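TRAP dicarboxylate transporter-DctP subunit (Marinobacter aquaeolei, PDB 4PFI) probably binds a small organic acid in the periplasm, as the extracytoplasmic solute receptor of a TRAP-type transport system. Local coordinates at residues Arg58-Val61 with Glu62-Gly66; Ala135-Ser138 with Ala139-Ala143; Gln205-Ser208 with Asp209-Gly213. All coordinates share one frame; numbering follows the deposited sequence.

Contact 1: residues Arg58-Val61 with Glu62-Gly66; sequences REQV and EALSG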
loop_
_atom_site.group_PDB
_atom_site.type_symbol
_atom_site.label_atom_id
_atom_site.label_comp_id
_atom_site.label_asym_id
_atom_site.label_seq_id
_atom_site.Cartn_x
_atom_site.Cartn_y
_atom_site.Cartn_z
ATOM N N ARG A 58 -0.481 18.817 6.343
ATOM C CA ARG A 58 0.264 19.998 6.758
ATOM C C ARG A 58 -0.633 21.211 6.789
ATOM O O ARG A 58 -0.698 21.895 7.803
ATOM C CB ARG A 58 1.459 20.266 5.824
ATOM C CG ARG A 58 2.273 21.527 6.160
ATOM C CD ARG A 58 3.461 21.698 5.242
ATOM N NE ARG A 58 3.002 21.728 3.859
ATOM C CZ ARG A 58 3.753 21.410 2.804
ATOM N NH1 ARG A 58 5.024 21.056 2.970
ATOM N NH2 ARG A 58 3.235 21.455 1.575
ATOM N N GLU A 59 -1.318 21.480 5.675
ATOM C CA GLU A 59 -2.147 22.683 5.558
ATOM C C GLU A 59 -3.209 22.718 6.642
ATOM O O GLU A 59 -3.461 23.759 7.236
ATOM C CB GLU A 59 -2.814 22.765 4.189
ATOM C CG GLU A 59 -1.874 23.241 3.122
ATOM C CD GLU A 59 -2.388 22.991 1.711
ATOM O OE1 GLU A 59 -3.184 22.043 1.513
ATOM O OE2 GLU A 59 -1.987 23.742 0.786
ATOM N N GLN A 60 -3.806 21.560 6.901
ATOM C CA GLN A 60 -4.889 21.426 7.867
ATOM C C GLN A 60 -4.390 21.619 9.291
ATOM O O GLN A 60 -4.967 22.383 10.058
ATOM C CB GLN A 60 -5.539 20.045 7.756
ATOM C CG GLN A 60 -6.790 19.860 8.624
ATOM C CD GLN A 60 -7.929 20.770 8.206
ATOM O OE1 GLN A 60 -7.878 21.372 7.133
ATOM N NE2 GLN A 60 -8.972 20.872 9.042
ATOM N N VAL A 61 -3.339 20.906 9.655
ATOM C CA VAL A 61 -2.817 21.005 11.008
ATOM C C VAL A 61 -2.298 22.422 11.358
ATOM O O VAL A 61 -2.473 22.886 12.479
ATOM C CB VAL A 61 -1.743 19.940 11.268
ATOM C CG1 VAL A 61 -0.884 20.309 12.448
ATOM C CG2 VAL A 61 -2.424 18.610 11.505
ATOM N N GLU A 62 -1.689 23.108 10.398
ATOM C CA GLU A 62 -1.163 24.447 10.633
ATOM C C GLU A 62 -2.313 25.443 10.838
ATOM O O GLU A 62 -2.256 26.305 11.723
ATOM C CB GLU A 62 -0.239 24.859 9.475
ATOM C CG GLU A 62 1.058 23.997 9.415
ATOM C CD GLU A 62 2.094 24.465 8.388
ATOM O OE1 GLU A 62 1.742 25.219 7.451
ATOM O OE2 GLU A 62 3.273 24.059 8.510
ATOM N N ALA A 63 -3.376 25.291 10.055
ATOM C CA ALA A 63 -4.539 26.167 10.175
ATOM C C ALA A 63 -5.347 25.931 11.473
ATOM O O ALA A 63 -5.874 26.875 12.043
ATOM C CB ALA A 63 -5.432 26.020 8.949
ATOM N N LEU A 64 -5.432 24.675 11.921
ATOM C CA LEU A 64 -6.121 24.309 13.168
ATOM C C LEU A 64 -5.364 24.792 14.396
ATOM O O LEU A 64 -5.967 25.199 15.396
ATOM C CB LEU A 64 -6.246 22.791 13.304
ATOM C CG LEU A 64 -7.213 22.054 12.380
ATOM C CD1 LEU A 64 -6.815 20.588 12.279
ATOM C CD2 LEU A 64 -8.641 22.198 12.871
ATOM N N SER A 65 -4.041 24.719 14.303
ATOM C CA SER A 65 -3.145 24.970 15.413
ATOM C C SER A 65 -2.802 26.462 15.534
ATOM O O SER A 65 -2.184 26.873 16.512
ATOM C CB SER A 65 -1.858 24.151 15.235
ATOM O OG SER A 65 -0.985 24.758 14.293
ATOM N N GLY A 66 -3.198 27.254 14.537
ATOM C CA GLY A 66 -2.890 28.670 14.516
ATOM C C GLY A 66 -1.401 28.944 14.486
ATOM O O GLY A 66 -0.928 29.883 15.117
#
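Arg58 and Glu62 are brought alongside each other by different first torsions: Arg58 sends CG anti to its backbone N (chi1 178°), whereas Glu62 sends CG anti to its carbonyl carbon (chi1 -67°), back toward the preceding turn. The two side chains then run the same way, and the touching parts are the aliphatic CG of Arg58 and the carboxylate of Glu62, with Arg58 CG to Glu62 OE2 at 3.6 Å. Arg58 bends at chi3, and its NE stays 5.2 Å from Glu62 OE1, too far for a salt bridge, though the opposite charges may still attract weakly. Glu62 OE2 is instead hydrogen-bonded to the backbone N of Val71 in strand 70-74.

Two residues on, Gln60 and Leu64 cross at a slant, and Gln60 CG lies 3.7 Å from Leu64 CD1. Beneath these pairs runs the i to i+4 backbone ladder, from Glu62 N to Arg58 O (3.0 Å) through Ser65 N to Val61 O (3.0 Å). Ser65 OG also comes within 3.0 Å of Val61 O, and it is hydrogen-bonded to Ile69 N.

Gly66 is the first residue to leave helical phi/psi, with positive phi. With Val61 packing on Val71, this is the C-terminal end of the helix in a beta-alpha-beta unit, strand 37-41, helix 49-65 and strand 70-74.

Contact 2: residues Ala135-Ser138 with Ala139-Ala143; sequences AFIS and AFEPA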
loop_
_atom_site.group_PDB
_atom_site.type_symbol
_atom_site.label_atom_id
_atom_site.label_comp_id
_atom_site.label_asym_id
_atom_site.label_seq_id
_atom_site.Cartn_x
_atom_site.Cartn_y
_atom_site.Cartn_z
ATOM N N ALA A 135 -12.794 -0.685 15.414
ATOM C CA ALA A 135 -12.573 -2.076 15.803
ATOM C C ALA A 135 -11.545 -2.751 14.888
ATOM O O ALA A 135 -10.850 -3.680 15.302
ATOM C CB ALA A 135 -13.891 -2.854 15.793
ATOM N N PHE A 136 -11.442 -2.281 13.647
ATOM C CA PHE A 136 -10.454 -2.823 12.716
ATOM C C PHE A 136 -9.087 -2.221 13.033
ATOM O O PHE A 136 -8.090 -2.939 13.139
ATOM C CB PHE A 136 -10.851 -2.519 11.277
ATOM C CG PHE A 136 -9.950 -3.137 10.257
ATOM C CD1 PHE A 136 -10.086 -4.477 9.914
ATOM C CD2 PHE A 136 -8.974 -2.378 9.624
ATOM C CE1 PHE A 136 -9.254 -5.059 8.970
ATOM C CE2 PHE A 136 -8.137 -2.953 8.668
ATOM C CZ PHE A 136 -8.280 -4.296 8.342
ATOM N N ILE A 137 -9.042 -0.905 13.220
ATOM C CA ILE A 137 -7.794 -0.251 13.574
ATOM C C ILE A 137 -7.257 -0.855 14.871
ATOM O O ILE A 137 -6.093 -1.244 14.951
ATOM C CB ILE A 137 -7.985 1.275 13.747
ATOM C CG1 ILE A 137 -8.370 1.910 12.402
ATOM C CG2 ILE A 137 -6.711 1.922 14.326
ATOM C CD1 ILE A 137 -8.416 3.447 12.416
ATOM N N SER A 138 -8.118 -0.951 15.879
ATOM C CA SER A 138 -7.698 -1.405 17.195
ATOM C C SER A 138 -7.140 -2.829 17.148
ATOM O O SER A 138 -6.218 -3.159 17.890
ATOM C CB SER A 138 -8.850 -1.303 18.210
ATOM O OG SER A 138 -10.007 -1.981 17.756
ATOM N N ALA A 139 -7.682 -3.670 16.276
ATOM C CA ALA A 139 -7.167 -5.034 16.132
ATOM C C ALA A 139 -5.678 -5.040 15.716
ATOM O O ALA A 139 -4.950 -6.003 15.973
ATOM C CB ALA A 139 -8.028 -5.841 15.136
ATOM N N PHE A 140 -5.225 -3.948 15.110
ATOM C CA PHE A 140 -3.866 -3.862 14.616
ATOM C C PHE A 140 -2.946 -3.172 15.582
ATOM O O PHE A 140 -1.745 -3.428 15.575
ATOM C CB PHE A 140 -3.841 -3.085 13.304
ATOM C CG PHE A 140 -4.005 -3.934 12.098
ATOM C CD1 PHE A 140 -2.924 -4.621 11.578
ATOM C CD2 PHE A 140 -5.224 -4.019 11.463
ATOM C CE1 PHE A 140 -3.059 -5.391 10.435
ATOM C CE2 PHE A 140 -5.368 -4.779 10.321
ATOM C CZ PHE A 140 -4.281 -5.470 9.799
ATOM N N GLU A 141 -3.507 -2.272 16.382
ATOM C CA GLU A 141 -2.721 -1.446 17.310
ATOM C C GLU A 141 -1.676 -2.214 18.126
ATOM O O GLU A 141 -0.540 -1.775 18.232
ATOM C CB GLU A 141 -3.639 -0.674 18.266
ATOM C CG GLU A 141 -4.175 0.632 17.705
ATOM C CD GLU A 141 -5.058 1.393 18.699
ATOM O OE1 GLU A 141 -4.707 1.466 19.908
ATOM O OE2 GLU A 141 -6.113 1.913 18.268
ATOM N N PRO A 142 -2.063 -3.346 18.729
ATOM C CA PRO A 142 -1.130 -4.134 19.546
ATOM C C PRO A 142 0.055 -4.660 18.731
ATOM O O PRO A 142 1.182 -4.628 19.225
ATOM C CB PRO A 142 -2.000 -5.292 20.049
ATOM C CG PRO A 142 -3.399 -4.797 19.952
ATOM C CD PRO A 142 -3.416 -3.924 18.741
ATOM N N ALA A 143 -0.190 -5.122 17.502
ATOM C CA ALA A 143 0.885 -5.651 16.666
ATOM C C ALA A 143 1.913 -4.559 16.382
ATOM O O ALA A 143 3.120 -4.813 16.346
ATOM C CB ALA A 143 0.328 -6.219 15.374
#
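Phe136 and Phe140, one helical turn apart, make the aromatic part of this contact. Phe140 turns an edge toward one face of Phe136 in an offset edge-to-face pair, with ring planes 64° apart and centroids separated by 5.3 Å. The nearest atoms of the two rings are Phe136 CZ and Phe140 CE2, at 3.6 Å. With CG anti to the backbone N (chi1 -175°), Phe136 runs beside Phe140, and both rings point the same way from the helix.

Among the polar bonds, Ile137 O takes two backbone donors. Glu141 N reaches it in the carbonyl plane at 3.1 Å, while Phe140 N comes from above that plane at 2.8 Å, giving a local i to i+3 bond. The bond from Ala139 N to Ala135 O is weak, as is that from Glu141 N to Ser138 O. Neither Pro142, which has no N-H, nor Ala143 N bonds to the turn before, and the helix is kinked there; Pro142 CD stands 3.0 Å from Ser138 O. Ser138 OG is hydrogen-bonded back to Pro134 O.

One further side-chain contact is slight: Ile137 CG2 lies 4.0 Å from Glu141 OE2.

Within the fold, helix 134-145 packs against strand 149-164 and helix 318-339. Ile137 and Phe140 touch Leu151 of the strand, where Phe140 also meets Phe154 edge-to-face, Ala139 and Phe140 pack against Leu334 of the helix, and Phe136 rests on Leu113 of a loop.

Contact 3: residues Gln205-Ser208 with Asp209-Gly213; sequences QVYS and DLQLG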
loop_
_atom_site.group_PDB
_atom_site.type_symbol
_atom_site.label_atom_id
_atom_site.label_comp_id
_atom_site.label_asym_id
_atom_site.label_seq_id
_atom_site.Cartn_x
_atom_site.Cartn_y
_atom_site.Cartn_z
ATOM N N GLN A 205 16.353 -1.583 -10.173
ATOM C CA GLN A 205 16.877 -2.547 -11.129
ATOM C C GLN A 205 15.723 -3.074 -12.018
ATOM O O GLN A 205 15.946 -3.704 -13.065
ATOM C CB GLN A 205 17.457 -3.671 -10.279
ATOM C CG GLN A 205 17.936 -4.848 -10.983
ATOM C CD GLN A 205 18.422 -5.897 -10.014
ATOM O OE1 GLN A 205 18.850 -5.578 -8.905
ATOM N NE2 GLN A 205 18.402 -7.150 -10.450
ATOM N N VAL A 206 14.493 -2.838 -11.589
ATOM C CA VAL A 206 13.356 -3.464 -12.239
ATOM C C VAL A 206 13.181 -3.067 -13.699
ATOM O O VAL A 206 12.931 -3.926 -14.547
ATOM C CB VAL A 206 12.075 -3.232 -11.443
ATOM C CG1 VAL A 206 10.828 -3.637 -12.233
ATOM C CG2 VAL A 206 12.190 -4.015 -10.137
ATOM N N TYR A 207 13.345 -1.780 -14.003
ATOM C CA TYR A 207 13.180 -1.300 -15.369
ATOM C C TYR A 207 14.049 -2.119 -16.330
ATOM O O TYR A 207 13.552 -2.701 -17.284
ATOM C CB TYR A 207 13.488 0.201 -15.473
ATOM C CG TYR A 207 13.374 0.792 -16.860
ATOM C CD1 TYR A 207 14.380 0.612 -17.815
ATOM C CD2 TYR A 207 12.254 1.554 -17.215
ATOM C CE1 TYR A 207 14.255 1.178 -19.072
ATOM C CE2 TYR A 207 12.133 2.133 -18.461
ATOM C CZ TYR A 207 13.131 1.944 -19.383
ATOM O OH TYR A 207 12.998 2.525 -20.626
ATOM N N SER A 208 15.344 -2.165 -16.050
ATOM C CA SER A 208 16.266 -2.893 -16.902
ATOM C C SER A 208 16.045 -4.423 -16.882
ATOM O O SER A 208 16.125 -5.042 -17.936
ATOM C CB SER A 208 17.734 -2.511 -16.603
ATOM O OG SER A 208 18.073 -2.763 -15.258
ATOM N N ASP A 209 15.753 -5.026 -15.718
ATOM C CA ASP A 209 15.391 -6.454 -15.687
ATOM C C ASP A 209 14.111 -6.729 -16.528
ATOM O O ASP A 209 14.042 -7.738 -17.230
ATOM C CB ASP A 209 15.208 -6.993 -14.255
ATOM C CG ASP A 209 16.540 -7.346 -13.550
ATOM O OD1 ASP A 209 17.603 -7.491 -14.212
ATOM O OD2 ASP A 209 16.524 -7.490 -12.295
ATOM N N LEU A 210 13.111 -5.855 -16.471
ATOM C CA LEU A 210 11.928 -6.045 -17.321
ATOM C C LEU A 210 12.346 -5.989 -18.796
ATOM O O LEU A 210 11.868 -6.766 -19.633
ATOM C CB LEU A 210 10.835 -4.981 -17.093
ATOM C CG LEU A 210 9.997 -5.084 -15.821
ATOM C CD1 LEU A 210 9.036 -3.902 -15.699
ATOM C CD2 LEU A 210 9.221 -6.432 -15.763
ATOM N N GLN A 211 13.254 -5.072 -19.088
ATOM C CA GLN A 211 13.596 -4.783 -20.444
ATOM C C GLN A 211 14.363 -5.936 -21.048
ATOM O O GLN A 211 14.238 -6.215 -22.230
ATOM C CB GLN A 211 14.405 -3.498 -20.528
ATOM C CG GLN A 211 14.573 -2.990 -21.920
ATOM C CD GLN A 211 15.306 -1.687 -21.929
ATOM O OE1 GLN A 211 16.286 -1.526 -21.214
ATOM N NE2 GLN A 211 14.841 -0.737 -22.762
ATOM N N LEU A 212 15.098 -6.649 -20.208
ATOM C CA LEU A 212 15.980 -7.705 -20.634
ATOM C C LEU A 212 15.233 -9.028 -20.605
ATOM O O LEU A 212 15.725 -10.041 -21.087
ATOM C CB LEU A 212 17.209 -7.762 -19.709
ATOM C CG LEU A 212 18.199 -6.612 -19.925
ATOM C CD1 LEU A 212 19.169 -6.543 -18.760
ATOM C CD2 LEU A 212 18.988 -6.767 -21.238
ATOM N N GLY A 213 14.035 -9.027 -20.038
ATOM C CA GLY A 213 13.302 -10.274 -19.869
ATOM C C GLY A 213 13.787 -11.106 -18.690
ATOM O O GLY A 213 13.402 -12.242 -18.570
#
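Asp209 OD2 receives Gln205 NE2 in a hydrogen bond of 2.7 Å, one turn back along helix 203-212. The N-H...O angle is 143°, and the amide nitrogen arrives on the syn side of the carboxylate, somewhat out of its plane. Amide and carboxylate planes stand 76° apart, so the two groups cross instead of lying flat together. An extended Gln205 chain, with CG anti to the backbone N (chi1 174°), carries the amide to Asp209 and also leaves Gln205 CG 3.3 Å from Asp209 OD2. The other carboxylate oxygen, OD1, is hydrogen-bonded to Asn214 ND2, so Asp209 ties the last turns of the helix to Asn214, just past Gly213. An alanine in place of Asp209 would take away both acceptors, and would probably leave the Gln205 amide freer to turn and Asn214 ND2 without this mate.

The last regular helical bond runs from Leu212 N to Ser208 O at 3.0 Å, and a Schellman motif follows. Its evidence is the positive phi of Gly213 and the bond from Gly213 N back to Leu210 O at 3.2 Å. A side chain at Gly213 would be jammed against the preceding carbonyl oxygen, which accounts for the glycine.

Val206 and Leu210 run side by side on the buried flank, Val206 CG1 to Leu210 CD1 3.9 Å, and go on to Phe230 and Ile215 respectively. On another flank the Gln211 amide meets the Tyr207 ring obliquely, with Gln211 OE1 4.0 Å from Tyr207 CE1; the phenol OH of Tyr207 is hydrogen-bonded to Glu232.

In the fold
All three contacts are one-turn associations within a single helix, and all are partly buried. Contact 2 lies deepest, about 17 Å from the chain's centre, against about 23 Å for contact 3 and about 26 Å for contact 1. Contacts 1 and 3 lie at helix C-termini followed by a glycine of positive phi, contact 2 within a helix kinked at a proline. Their chemistry differs accordingly: paired aromatic rings in contact 2, an amide-carboxylate bond in contact 3, an arginine and a glutamate without a salt bridge in contact 1. They hold different elements. Contact 3 lies opposite both others across the chain's centre, about 43 Å from contact 1 and about 38 Å from contact 2, centre to centre.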